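Local coordinates for 49 protein (Murid herpesvirus 4, PDB 6A4V) that probably facilitates virus replication by interacting with the host enzyme poly(ADP-ribose) polymerase 1, and is mostly helical, at residues 52-55 against 56-60; 240-243 against 244-248; 247-250 against 251-255; 291-295 against 296-300. All blocks are in the same frame, centred on the assembly; numbering follows the deposited sequence.

Contact 1: 52-55 against 56-60; sequences CVID and TREHN
V53 and T56 meet where helix 44-57 runs out, and the tight part of the contact gathers round one backbone oxygen. V53 O takes the amide of R57 in a nearly straight bond (R57 N to V53 O 2.9 Å, 176° at the hydrogen) and also the hydroxyl of T56, whose OG1 stands 3.3 Å from V53 O. The second bond depends on chi1 of T56 (76°), which tucks OG1 between the backbone N and the carbonyl carbon, back over the preceding turn. Threonine suits this last turn because its hydroxyl can bond to a carbonyl of its own helix. A final helical bond, E58 N to I54 O at 2.7 Å, closes the helix just as E58 leaves helical backbone angles.

The outer side is looser. R57 stretches alongside V53, and V53 CG1 lies over one guanidinium face, off-centre toward the rim and 4.1 Å from R57 NH2. This is apolar cover for a long arginine whose charged end can remain in water, on an exposed flank shared with T56.

On its inner side the turn packs against helix 61-85: I54 rests on C67, D55 on A64, and E58 on S63 and A64, while D55 makes a long, weak ion pair with K68.

Contact 2: 240-243 against 244-248; sequences LDSL and VAFNA
The ring of F246 meets S242 one turn back at its edge: S242 OG lies in the ring plane, 3.3 Å from F246 CD2, and S242 O also sits near that plane, 3.0 Å from the same carbon. The polar atoms thus face the ring's C-H rim, the slightly positive part of an aromatic. Chi1 of S242 (154°) turns OG away from its own N and beside the carbonyl carbon, where it reaches the rim. This is i to i+4 packing within one alpha-helix, 238-262, and successive amides bond back to L240, D241, S242 and L243 in the regular pattern.

Phenylalanine suits its buried place because helix 61-85 supplies L72 and L79 against it, and L44 and V47 of helix 44-57, with P42 just before it, also touch the ring. Serine, whose small side chain brings OG to the ring edge, packs on L79 and Y41, while L243 turns to L83. On a more exposed flank L240 and V244 run side by side, pointing the same way, with L240 CD1 4.1 Å from V244 CG2; here two branched aliphatic chains cover each other and part of the backbone.

N247 brings a polar amide into a buried position. Its OD1 is hydrogen-bonded to N293 ND2, and its backbone amide keeps the helical bond, with N247 N 2.8 Å from L243 O.

Contact 3: 247-250 against 251-255; sequences NALF and KNHVK
From F250 to V254 the backbone keeps its regular i to i+4 bonding, with V254 N 3.0 Å from F250 O, whereas one residue earlier the bond is longer, H253 N standing 3.3 Å from L249 O and also making a weak bond to F250 O, so that its amide is shared between two carbonyls.

The side chains divide by face. F250 and V254 lie alongside each other and point the same way, with V254 CG2 4.2 Å from F250 CE1. Chi1 of V254 (172°) sets CG2 beside its own N, back toward the preceding turn, where it meets both the ring and F250 O. This is the buried stripe of an amphipathic helix in an all-helical fold: F250 packs on L69 and L72 of helix 61-85 and on L286 and L289 of helix 274-289, while V254 touches L69, L282 and L286. A broad ring and a compact beta-branched chain pack against both helices at once.

A neighbouring stripe pairs L249 with H253, again side by side, L249 CD1 lying 4.2 Å from H253 NE2. The imidazole turns an edge to the backbone: L249 O lies near the ring plane, 3.1 Å from H253 CD2. With that carbon facing the carbonyl, the opposite flank of the ring uses ND1 for a hydrogen bond to E256 OE2.

Contact 4: 291-295 against 296-300; sequences TSNNT and LVFDE
N294 reaches over the first turn of helix 295-312 and caps it: its OD1 accepts from V297 N at 3.2 Å, and from L296 N at 2.6 Å in a weak, bent bond of 122°. Asparagine is a natural N-cap, because a short side chain ending in a carbonyl can serve first-turn amides that lack a helical carbonyl four residues back. The main-chain N294 O adds weak bonds to V297 N and F298 N, and D299 N bonds normally to T295 O.

Beside the cap, N293 crosses F298 with amide and ring planes 80° apart; its OD1 comes to the ring edge in plane, 3.9 Å from F298 CZ. Chi1 of N293 (-162°) carries the amide away from its own N and toward that rim.

A second shell fixes these groups. R80 binds N293 OD1, while the L289 carbonyl holds N293 ND2; H81 and Q77 grip the hydroxyl of T295.

Farther out, the second subunit borders the turn, with salt bridges from its R99 to E300 and its K196 to D299. Within the chain, F298 lies on helix 61-85 through C73, C76 and Q77 and on L289 of helix 274-289, where V297 also packs.

How the contacts relate
Following the chain, contact 1 comes first, ending helix 44-57 at the short connection to helix 61-85. Contacts 2 and 3 follow one another on helix 238-262, sharing N247 and A248, with centres about 10 Å apart. Contact 4 follows helix 274-289 and opens helix 295-312. None encloses another; each is a local turn, and helix 61-85 is the common neighbour that ties all four together. N247, common to contacts 2 and 3, also meets N293 and F298 of contact 4, and so joins helix 238-262 to the start of helix 295-312. Contact 1 touches none of the others, its nearest atoms being about 7 Å from contact 3.

Contact 1: 52-55 against 56-60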
ATOM      1  N   CYS B  52      19.763  17.833  -0.751  1.00 72.64           N
ATOM      2  CA  CYS B  52      20.790  18.649  -1.346  1.00 84.06           C
ATOM      3  C   CYS B  52      20.532  18.827  -2.847  1.00 76.39           C
ATOM      4  O   CYS B  52      20.785  19.901  -3.367  1.00 93.54           O
ATOM      5  CB  CYS B  52      22.166  18.048  -1.075  1.00 84.59           C
ATOM      6  SG  CYS B  52      22.616  18.086   0.688  1.00105.76           S
ATOM      7  N   VAL B  53      20.029  17.787  -3.521  1.00 67.70           N
ATOM      8  CA  VAL B  53      19.630  17.901  -4.923  1.00 79.08           C
ATOM      9  C   VAL B  53      18.530  18.964  -4.997  1.00 84.86           C
ATOM     10  O   VAL B  53      18.705  19.987  -5.644  1.00 97.43           O
ATOM     11  CB  VAL B  53      19.177  16.549  -5.517  1.00 82.99           C
ATOM     12  CG1 VAL B  53      18.453  16.684  -6.852  1.00 72.58           C
ATOM     13  CG2 VAL B  53      20.348  15.582  -5.651  1.00 92.08           C
ATOM     14  N   ILE B  54      17.428  18.709  -4.280  1.00 79.44           N
ATOM     15  CA  ILE B  54      16.273  19.599  -4.181  1.00 79.41           C
ATOM     16  C   ILE B  54      16.730  21.033  -3.864  1.00 77.86           C
ATOM     17  O   ILE B  54      16.268  21.985  -4.477  1.00 84.99           O
ATOM     18  CB  ILE B  54      15.285  19.089  -3.106  1.00 73.35           C
ATOM     19  CG1 ILE B  54      14.540  17.821  -3.537  1.00 65.12           C
ATOM     20  CG2 ILE B  54      14.307  20.188  -2.713  1.00 77.80           C
ATOM     21  CD1 ILE B  54      13.990  16.998  -2.380  1.00 60.72           C
ATOM     22  N   ASP B  55      17.616  21.161  -2.875  1.00 76.59           N
ATOM     23  CA  ASP B  55      18.006  22.427  -2.287  1.00 74.25           C
ATOM     24  C   ASP B  55      18.659  23.293  -3.376  1.00 88.51           C
ATOM     25  O   ASP B  55      18.388  24.506  -3.480  1.00 88.56           O
ATOM     26  CB  ASP B  55      18.913  22.178  -1.075  1.00 77.15           C
ATOM     27  CG  ASP B  55      18.296  22.423   0.301  1.00 80.83           C
ATOM     28  OD1 ASP B  55      17.100  22.802   0.371  1.00 75.55           O
ATOM     29  OD2 ASP B  55      19.045  22.271   1.305  1.00 60.97           O
ATOM     30  N   THR B  56      19.490  22.669  -4.222  1.00 83.09           N
ATOM     31  CA  THR B  56      20.170  23.415  -5.283  1.00 84.81           C
ATOM     32  C   THR B  56      19.174  23.626  -6.449  1.00 83.32           C
ATOM     33  O   THR B  56      19.071  24.725  -6.962  1.00 97.65           O
ATOM     34  CB  THR B  56      21.563  22.819  -5.585  1.00 84.19           C
ATOM     35  OG1 THR B  56      21.442  21.616  -6.354  1.00 70.15           O
ATOM     36  CG2 THR B  56      22.397  22.572  -4.333  1.00 67.50           C
ATOM     37  N   ARG B  57      18.378  22.624  -6.824  1.00 74.46           N
ATOM     38  CA  ARG B  57      17.340  22.793  -7.884  1.00 85.82           C
ATOM     39  C   ARG B  57      16.281  23.870  -7.555  1.00 86.47           C
ATOM     40  O   ARG B  57      15.821  24.562  -8.468  1.00 77.00           O
ATOM     41  CB  ARG B  57      16.586  21.485  -8.159  1.00 96.09           C
ATOM     42  CG  ARG B  57      17.161  20.671  -9.307  1.00111.76           C
ATOM     43  CD  ARG B  57      16.295  19.494  -9.728  1.00118.56           C
ATOM     44  NE  ARG B  57      17.115  18.446 -10.332  1.00120.32           N
ATOM     45  CZ  ARG B  57      16.723  17.194 -10.540  1.00113.17           C
ATOM     46  NH1 ARG B  57      15.440  16.873 -10.453  1.00119.91           N
ATOM     47  NH2 ARG B  57      17.615  16.266 -10.842  1.00117.78           N
ATOM     48  N   GLU B  58      15.810  23.973  -6.302  1.00 77.66           N
ATOM     49  CA  GLU B  58      14.563  24.718  -6.058  1.00 79.91           C
ATOM     50  C   GLU B  58      14.868  26.201  -5.838  1.00 81.43           C
ATOM     51  O   GLU B  58      15.826  26.583  -5.169  1.00 58.31           O
ATOM     52  CB  GLU B  58      13.746  24.154  -4.893  1.00 86.16           C
ATOM     53  CG  GLU B  58      12.728  23.097  -5.308  1.00 85.08           C
ATOM     54  CD  GLU B  58      11.746  23.517  -6.387  1.00 85.59           C
ATOM     55  OE1 GLU B  58      11.263  24.675  -6.350  1.00 83.17           O
ATOM     56  OE2 GLU B  58      11.485  22.691  -7.277  1.00 84.86           O
ATOM     57  N   HIS B  59      13.985  27.033  -6.395  1.00 94.87           N
ATOM     58  CA  HIS B  59      14.175  28.476  -6.403  1.00102.83           C
ATOM     59  C   HIS B  59      14.009  28.986  -4.959  1.00 95.07           C
ATOM     60  O   HIS B  59      14.927  29.621  -4.377  1.00 72.95           O
ATOM     61  CB  HIS B  59      13.235  29.105  -7.454  1.00117.69           C
ATOM     62  CG  HIS B  59      13.026  28.257  -8.677  1.00135.59           C
ATOM     63  ND1 HIS B  59      13.961  28.178  -9.704  1.00135.52           N
ATOM     64  CD2 HIS B  59      12.002  27.447  -9.043  1.00139.50           C
ATOM     65  CE1 HIS B  59      13.518  27.361 -10.644  1.00130.31           C
ATOM     66  NE2 HIS B  59      12.316  26.896 -10.260  1.00131.24           N
ATOM     67  N   ASN B  60      12.853  28.636  -4.372  1.00 77.51           N
ATOM     68  CA  ASN B  60      12.430  29.117  -3.072  1.00 78.58           C
ATOM     69  C   ASN B  60      12.846  28.145  -1.990  1.00 72.99           C
ATOM     70  O   ASN B  60      12.830  26.946  -2.199  1.00 79.33           O
ATOM     71  CB  ASN B  60      10.915  29.185  -2.899  1.00 76.79           C
ATOM     72  CG  ASN B  60      10.323  30.451  -3.451  1.00 91.93           C
ATOM     73  OD1 ASN B  60      11.052  31.345  -3.871  1.00121.87           O
ATOM     74  ND2 ASN B  60       9.008  30.536  -3.441  1.00106.26           N
TER

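Contact 2: 240-243 against 244-248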
ATOM      1  N   LEU B 240      11.565  -0.173  12.545  1.00 31.04           N
ATOM      2  CA  LEU B 240      11.030   0.834  13.615  1.00 34.03           C
ATOM      3  C   LEU B 240      11.978   2.014  13.821  1.00 35.39           C
ATOM      4  O   LEU B 240      11.538   3.164  13.743  1.00 40.22           O
ATOM      5  CB  LEU B 240      10.756   0.105  14.919  1.00 28.52           C
ATOM      6  CG  LEU B 240      10.364   0.913  16.184  1.00 30.23           C
ATOM      7  CD1 LEU B 240       9.059   1.647  16.031  1.00 27.97           C
ATOM      8  CD2 LEU B 240      10.253  -0.080  17.348  1.00 25.72           C
ATOM      9  N   ASP B 241      13.267   1.739  14.000  1.00 37.32           N
ATOM     10  CA  ASP B 241      14.249   2.800  14.110  1.00 33.75           C
ATOM     11  C   ASP B 241      14.091   3.785  12.956  1.00 37.27           C
ATOM     12  O   ASP B 241      14.102   5.008  13.103  1.00 42.80           O
ATOM     13  CB  ASP B 241      15.689   2.303  14.059  1.00 37.28           C
ATOM     14  CG  ASP B 241      16.130   1.600  15.336  1.00 51.85           C
ATOM     15  OD1 ASP B 241      15.397   1.715  16.351  1.00 43.39           O
ATOM     16  OD2 ASP B 241      17.196   0.934  15.301  1.00 57.01           O
ATOM     17  N   SER B 242      13.996   3.239  11.768  1.00 30.18           N
ATOM     18  CA  SER B 242      14.163   4.077  10.663  1.00 35.24           C
ATOM     19  C   SER B 242      12.889   4.925  10.553  1.00 30.64           C
ATOM     20  O   SER B 242      12.971   6.066  10.183  1.00 40.10           O
ATOM     21  CB  SER B 242      14.531   3.256   9.437  1.00 30.68           C
ATOM     22  OG  SER B 242      14.144   3.920   8.296  1.00 35.59           O
ATOM     23  N   LEU B 243      11.752   4.344  10.945  1.00 34.92           N
ATOM     24  CA  LEU B 243      10.409   4.959  10.958  1.00 34.31           C
ATOM     25  C   LEU B 243      10.405   6.103  11.954  1.00 34.21           C
ATOM     26  O   LEU B 243       9.887   7.199  11.650  1.00 30.19           O
ATOM     27  CB  LEU B 243       9.331   3.916  11.356  1.00 33.42           C
ATOM     28  CG  LEU B 243       7.880   4.347  11.231  1.00 37.08           C
ATOM     29  CD1 LEU B 243       6.999   3.156  10.979  1.00 42.54           C
ATOM     30  CD2 LEU B 243       7.349   5.093  12.465  1.00 36.89           C
ATOM     31  N   VAL B 244      10.995   5.859  13.130  1.00 28.94           N
ATOM     32  CA  VAL B 244      11.109   6.954  14.136  1.00 30.63           C
ATOM     33  C   VAL B 244      11.940   8.124  13.600  1.00 31.01           C
ATOM     34  O   VAL B 244      11.510   9.277  13.670  1.00 26.56           O
ATOM     35  CB  VAL B 244      11.649   6.422  15.467  1.00 31.01           C
ATOM     36  CG1 VAL B 244      11.956   7.566  16.369  1.00 32.81           C
ATOM     37  CG2 VAL B 244      10.632   5.463  16.104  1.00 29.44           C
ATOM     38  N   ALA B 245      13.156   7.852  13.111  1.00 28.41           N
ATOM     39  CA  ALA B 245      14.005   8.923  12.556  1.00 27.02           C
ATOM     40  C   ALA B 245      13.219   9.658  11.497  1.00 29.79           C
ATOM     41  O   ALA B 245      13.134  10.884  11.479  1.00 33.51           O
ATOM     42  CB  ALA B 245      15.278   8.381  11.934  1.00 27.14           C
ATOM     43  N   PHE B 246      12.639   8.911  10.563  1.00 34.15           N
ATOM     44  CA  PHE B 246      12.058   9.610   9.413  1.00 29.30           C
ATOM     45  C   PHE B 246      10.796  10.397   9.829  1.00 26.13           C
ATOM     46  O   PHE B 246      10.488  11.513   9.267  1.00 22.66           O
ATOM     47  CB  PHE B 246      11.845   8.602   8.303  1.00 30.83           C
ATOM     48  CG  PHE B 246      13.059   8.326   7.465  1.00 32.47           C
ATOM     49  CD1 PHE B 246      13.534   9.294   6.601  1.00 34.93           C
ATOM     50  CD2 PHE B 246      13.620   7.064   7.445  1.00 40.97           C
ATOM     51  CE1 PHE B 246      14.630   9.042   5.808  1.00 40.23           C
ATOM     52  CE2 PHE B 246      14.707   6.801   6.640  1.00 48.21           C
ATOM     53  CZ  PHE B 246      15.206   7.786   5.813  1.00 44.85           C
ATOM     54  N   ASN B 247      10.095   9.883  10.852  1.00 24.68           N
ATOM     55  CA  ASN B 247       8.927  10.583  11.432  1.00 30.65           C
ATOM     56  C   ASN B 247       9.382  11.906  12.076  1.00 29.26           C
ATOM     57  O   ASN B 247       8.770  12.950  11.892  1.00 34.86           O
ATOM     58  CB  ASN B 247       8.040   9.682  12.326  1.00 27.96           C
ATOM     59  CG  ASN B 247       7.061   8.823  11.535  1.00 32.74           C
ATOM     60  OD1 ASN B 247       6.019   9.277  11.097  1.00 31.96           O
ATOM     61  ND2 ASN B 247       7.441   7.600  11.230  1.00 42.07           N
ATOM     62  N   ALA B 248      10.398  11.876  12.919  1.00 36.23           N
ATOM     63  CA  ALA B 248      11.095  13.130  13.461  1.00 30.14           C
ATOM     64  C   ALA B 248      11.448  14.098  12.329  1.00 28.06           C
ATOM     65  O   ALA B 248      11.045  15.287  12.219  1.00 34.79           O
ATOM     66  CB  ALA B 248      12.337  12.640  14.109  1.00 29.64           C
TER

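Contact 3: 247-250 against 251-255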
ATOM      1  N   ASN B 247      10.095   9.883  10.852  1.00 24.68           N
ATOM      2  CA  ASN B 247       8.927  10.583  11.432  1.00 30.65           C
ATOM      3  C   ASN B 247       9.382  11.906  12.076  1.00 29.26           C
ATOM      4  O   ASN B 247       8.770  12.950  11.892  1.00 34.86           O
ATOM      5  CB  ASN B 247       8.040   9.682  12.326  1.00 27.96           C
ATOM      6  CG  ASN B 247       7.061   8.823  11.535  1.00 32.74           C
ATOM      7  OD1 ASN B 247       6.019   9.277  11.097  1.00 31.96           O
ATOM      8  ND2 ASN B 247       7.441   7.600  11.230  1.00 42.07           N
ATOM      9  N   ALA B 248      10.398  11.876  12.919  1.00 36.23           N
ATOM     10  CA  ALA B 248      11.095  13.130  13.461  1.00 30.14           C
ATOM     11  C   ALA B 248      11.448  14.098  12.329  1.00 28.06           C
ATOM     12  O   ALA B 248      11.045  15.287  12.219  1.00 34.79           O
ATOM     13  CB  ALA B 248      12.337  12.640  14.109  1.00 29.64           C
ATOM     14  N   LEU B 249      12.114  13.526  11.354  1.00 25.01           N
ATOM     15  CA  LEU B 249      12.673  14.304  10.332  1.00 27.98           C
ATOM     16  C   LEU B 249      11.515  14.958   9.603  1.00 25.85           C
ATOM     17  O   LEU B 249      11.649  16.063   9.250  1.00 33.02           O
ATOM     18  CB  LEU B 249      13.553  13.400   9.480  1.00 29.06           C
ATOM     19  CG  LEU B 249      14.619  14.038   8.590  1.00 41.62           C
ATOM     20  CD1 LEU B 249      15.543  14.965   9.360  1.00 42.59           C
ATOM     21  CD2 LEU B 249      15.428  12.940   7.875  1.00 35.69           C
ATOM     22  N   PHE B 250      10.350  14.290   9.483  1.00 33.39           N
ATOM     23  CA  PHE B 250       9.173  14.874   8.782  1.00 27.96           C
ATOM     24  C   PHE B 250       8.505  15.909   9.694  1.00 33.73           C
ATOM     25  O   PHE B 250       8.123  17.037   9.281  1.00 26.21           O
ATOM     26  CB  PHE B 250       8.285  13.725   8.312  1.00 33.85           C
ATOM     27  CG  PHE B 250       6.945  14.093   7.746  1.00 30.58           C
ATOM     28  CD1 PHE B 250       6.853  14.922   6.652  1.00 32.76           C
ATOM     29  CD2 PHE B 250       5.780  13.512   8.241  1.00 43.12           C
ATOM     30  CE1 PHE B 250       5.623  15.328   6.176  1.00 30.37           C
ATOM     31  CE2 PHE B 250       4.544  13.819   7.685  1.00 44.74           C
ATOM     32  CZ  PHE B 250       4.470  14.775   6.677  1.00 40.03           C
ATOM     33  N   LYS B 251       8.224  15.508  10.923  1.00 25.80           N
ATOM     34  CA  LYS B 251       7.561  16.499  11.843  1.00 35.75           C
ATOM     35  C   LYS B 251       8.356  17.821  11.988  1.00 33.69           C
ATOM     36  O   LYS B 251       7.822  18.885  12.093  1.00 39.72           O
ATOM     37  CB  LYS B 251       7.474  15.863  13.226  1.00 32.47           C
ATOM     38  CG  LYS B 251       6.701  16.655  14.260  1.00 44.25           C
ATOM     39  CD  LYS B 251       7.303  16.499  15.658  1.00 52.14           C
ATOM     40  CE  LYS B 251       7.656  15.081  16.054  1.00 50.29           C
ATOM     41  NZ  LYS B 251       8.130  15.077  17.463  1.00 54.45           N
ATOM     42  N   ASN B 252       9.681  17.718  12.152  1.00 41.95           N
ATOM     43  CA  ASN B 252      10.542  18.868  12.348  1.00 34.27           C
ATOM     44  C   ASN B 252      10.660  19.706  11.061  1.00 33.31           C
ATOM     45  O   ASN B 252      10.830  20.983  11.130  1.00 37.26           O
ATOM     46  CB  ASN B 252      11.890  18.433  12.919  1.00 28.56           C
ATOM     47  CG  ASN B 252      11.763  17.948  14.338  1.00 27.62           C
ATOM     48  OD1 ASN B 252      11.206  18.668  15.188  1.00 23.23           O
ATOM     49  ND2 ASN B 252      12.362  16.788  14.642  1.00 24.79           N
ATOM     50  N   HIS B 253      10.548  19.091   9.891  1.00 29.62           N
ATOM     51  CA  HIS B 253      10.638  19.922   8.695  1.00 29.68           C
ATOM     52  C   HIS B 253       9.308  20.597   8.498  1.00 33.09           C
ATOM     53  O   HIS B 253       9.315  21.672   7.928  1.00 23.10           O
ATOM     54  CB  HIS B 253      11.046  19.218   7.422  1.00 31.25           C
ATOM     55  CG  HIS B 253      12.508  19.048   7.225  1.00 38.89           C
ATOM     56  ND1 HIS B 253      13.306  20.057   6.702  1.00 31.92           N
ATOM     57  CD2 HIS B 253      13.289  17.948   7.368  1.00 36.75           C
ATOM     58  CE1 HIS B 253      14.529  19.576   6.573  1.00 47.75           C
ATOM     59  NE2 HIS B 253      14.558  18.291   7.012  1.00 41.25           N
ATOM     60  N   VAL B 254       8.194  20.012   8.994  1.00 27.64           N
ATOM     61  CA  VAL B 254       6.955  20.813   8.999  1.00 28.97           C
ATOM     62  C   VAL B 254       7.173  22.075   9.863  1.00 39.49           C
ATOM     63  O   VAL B 254       6.781  23.186   9.481  1.00 39.30           O
ATOM     64  CB  VAL B 254       5.723  19.945   9.380  1.00 35.30           C
ATOM     65  CG1 VAL B 254       4.471  20.792   9.588  1.00 27.80           C
ATOM     66  CG2 VAL B 254       5.427  18.920   8.252  1.00 35.72           C
ATOM     67  N   LYS B 255       7.843  21.948  11.026  1.00 39.45           N
ATOM     68  CA  LYS B 255       8.030  23.179  11.857  1.00 47.43           C
ATOM     69  C   LYS B 255       8.925  24.210  11.161  1.00 43.62           C
ATOM     70  O   LYS B 255       8.608  25.358  11.248  1.00 31.71           O
ATOM     71  CB  LYS B 255       8.502  22.845  13.262  1.00 44.83           C
ATOM     72  CG  LYS B 255       7.289  22.614  14.164  1.00 50.14           C
ATOM     73  CD  LYS B 255       7.508  21.571  15.171  1.00 65.71           C
ATOM     74  CE  LYS B 255       6.232  21.055  15.801  1.00 78.59           C
ATOM     75  NZ  LYS B 255       6.509  19.747  16.456  1.00 94.88           N
TER

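Contact 4: 291-295 against 296-300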
ATOM      1  N   THR B 291      -0.181  10.332  17.118  1.00 47.36           N
ATOM      2  CA  THR B 291      -0.925   9.405  18.000  1.00 48.47           C
ATOM      3  C   THR B 291      -1.642   8.344  17.162  1.00 46.37           C
ATOM      4  O   THR B 291      -1.867   7.281  17.644  1.00 43.27           O
ATOM      5  CB  THR B 291      -1.857  10.166  18.946  1.00 47.06           C
ATOM      6  OG1 THR B 291      -2.445  11.218  18.177  1.00 42.02           O
ATOM      7  CG2 THR B 291      -1.119  10.739  20.135  1.00 50.02           C
ATOM      8  N   SER B 292      -2.008   8.679  15.917  1.00 49.65           N
ATOM      9  CA  SER B 292      -2.480   7.707  14.924  1.00 43.00           C
ATOM     10  C   SER B 292      -1.688   7.839  13.618  1.00 41.25           C
ATOM     11  O   SER B 292      -2.033   8.622  12.653  1.00 28.04           O
ATOM     12  CB  SER B 292      -3.957   7.789  14.673  1.00 45.81           C
ATOM     13  OG  SER B 292      -4.322   9.128  14.475  1.00 45.31           O
ATOM     14  N   ASN B 293      -0.648   6.996  13.588  1.00 37.73           N
ATOM     15  CA  ASN B 293       0.326   6.961  12.547  1.00 39.84           C
ATOM     16  C   ASN B 293      -0.236   5.953  11.558  1.00 38.95           C
ATOM     17  O   ASN B 293      -0.176   4.722  11.777  1.00 40.65           O
ATOM     18  CB  ASN B 293       1.715   6.653  13.118  1.00 35.66           C
ATOM     19  CG  ASN B 293       2.844   7.018  12.160  1.00 32.75           C
ATOM     20  OD1 ASN B 293       3.288   6.181  11.376  1.00 34.93           O
ATOM     21  ND2 ASN B 293       3.348   8.247  12.222  1.00 40.84           N
ATOM     22  N   ASN B 294      -0.966   6.478  10.574  1.00 37.05           N
ATOM     23  CA  ASN B 294      -1.824   5.645   9.797  1.00 29.86           C
ATOM     24  C   ASN B 294      -1.931   6.261   8.403  1.00 34.00           C
ATOM     25  O   ASN B 294      -1.824   7.502   8.246  1.00 37.94           O
ATOM     26  CB  ASN B 294      -3.177   5.384  10.463  1.00 33.14           C
ATOM     27  CG  ASN B 294      -4.311   6.312  10.043  1.00 35.15           C
ATOM     28  OD1 ASN B 294      -4.483   6.635   8.868  1.00 36.16           O
ATOM     29  ND2 ASN B 294      -5.159   6.673  10.991  1.00 32.40           N
ATOM     30  N   THR B 295      -2.141   5.361   7.433  1.00 31.30           N
ATOM     31  CA  THR B 295      -2.078   5.629   6.021  1.00 27.98           C
ATOM     32  C   THR B 295      -3.140   6.646   5.605  1.00 23.38           C
ATOM     33  O   THR B 295      -2.949   7.350   4.644  1.00 24.62           O
ATOM     34  CB  THR B 295      -2.184   4.309   5.221  1.00 33.71           C
ATOM     35  OG1 THR B 295      -2.058   4.544   3.814  1.00 31.81           O
ATOM     36  CG2 THR B 295      -3.493   3.588   5.443  1.00 39.11           C
ATOM     37  N   LEU B 296      -4.297   6.706   6.268  1.00 27.38           N
ATOM     38  CA  LEU B 296      -5.282   7.756   5.858  1.00 26.97           C
ATOM     39  C   LEU B 296      -4.706   9.148   6.103  1.00 29.39           C
ATOM     40  O   LEU B 296      -4.856  10.078   5.214  1.00 36.97           O
ATOM     41  CB  LEU B 296      -6.620   7.563   6.594  1.00 26.80           C
ATOM     42  CG  LEU B 296      -7.312   6.229   6.367  1.00 26.97           C
ATOM     43  CD1 LEU B 296      -8.607   6.188   7.182  1.00 30.37           C
ATOM     44  CD2 LEU B 296      -7.627   6.034   4.880  1.00 32.75           C
ATOM     45  N   VAL B 297      -3.978   9.318   7.229  1.00 34.37           N
ATOM     46  CA  VAL B 297      -3.402  10.635   7.571  1.00 32.36           C
ATOM     47  C   VAL B 297      -2.359  11.023   6.538  1.00 22.97           C
ATOM     48  O   VAL B 297      -2.293  12.201   6.018  1.00 29.18           O
ATOM     49  CB  VAL B 297      -2.870  10.726   9.013  1.00 33.26           C
ATOM     50  CG1 VAL B 297      -2.276  12.076   9.293  1.00 39.53           C
ATOM     51  CG2 VAL B 297      -3.886  10.432  10.092  1.00 35.11           C
ATOM     52  N   PHE B 298      -1.450  10.122   6.252  1.00 28.79           N
ATOM     53  CA  PHE B 298      -0.433  10.433   5.202  1.00 26.25           C
ATOM     54  C   PHE B 298      -1.119  10.852   3.915  1.00 26.62           C
ATOM     55  O   PHE B 298      -0.692  11.872   3.330  1.00 28.80           O
ATOM     56  CB  PHE B 298       0.500   9.266   4.915  1.00 29.11           C
ATOM     57  CG  PHE B 298       1.390   8.960   6.079  1.00 35.27           C
ATOM     58  CD1 PHE B 298       2.461   9.799   6.375  1.00 40.96           C
ATOM     59  CD2 PHE B 298       1.033   7.968   6.990  1.00 36.34           C
ATOM     60  CE1 PHE B 298       3.280   9.525   7.459  1.00 37.60           C
ATOM     61  CE2 PHE B 298       1.826   7.729   8.096  1.00 28.26           C
ATOM     62  CZ  PHE B 298       2.981   8.455   8.272  1.00 38.59           C
ATOM     63  N   ASP B 299      -2.223  10.179   3.567  1.00 29.17           N
ATOM     64  CA  ASP B 299      -2.917  10.528   2.345  1.00 34.14           C
ATOM     65  C   ASP B 299      -3.438  11.961   2.411  1.00 27.87           C
ATOM     66  O   ASP B 299      -3.375  12.711   1.456  1.00 26.81           O
ATOM     67  CB  ASP B 299      -4.067   9.560   2.029  1.00 43.02           C
ATOM     68  CG  ASP B 299      -3.659   8.200   1.445  1.00 49.27           C
ATOM     69  OD1 ASP B 299      -2.740   8.199   0.606  1.00 38.15           O
ATOM     70  OD2 ASP B 299      -4.332   7.142   1.792  1.00 49.83           O
ATOM     71  N   GLU B 300      -4.095  12.316   3.515  1.00 31.81           N
ATOM     72  CA  GLU B 300      -4.547  13.735   3.682  1.00 29.67           C
ATOM     73  C   GLU B 300      -3.390  14.737   3.640  1.00 28.52           C
ATOM     74  O   GLU B 300      -3.458  15.767   2.988  1.00 33.68           O
ATOM     75  CB  GLU B 300      -5.352  13.891   4.962  1.00 28.29           C
ATOM     76  CG  GLU B 300      -6.431  14.914   4.758  1.00 27.73           C
ATOM     77  CD  GLU B 300      -7.202  15.168   6.012  1.00 31.41           C
ATOM     78  OE1 GLU B 300      -7.585  14.116   6.719  1.00 28.94           O
ATOM     79  OE2 GLU B 300      -7.349  16.389   6.278  1.00 37.44           O
TER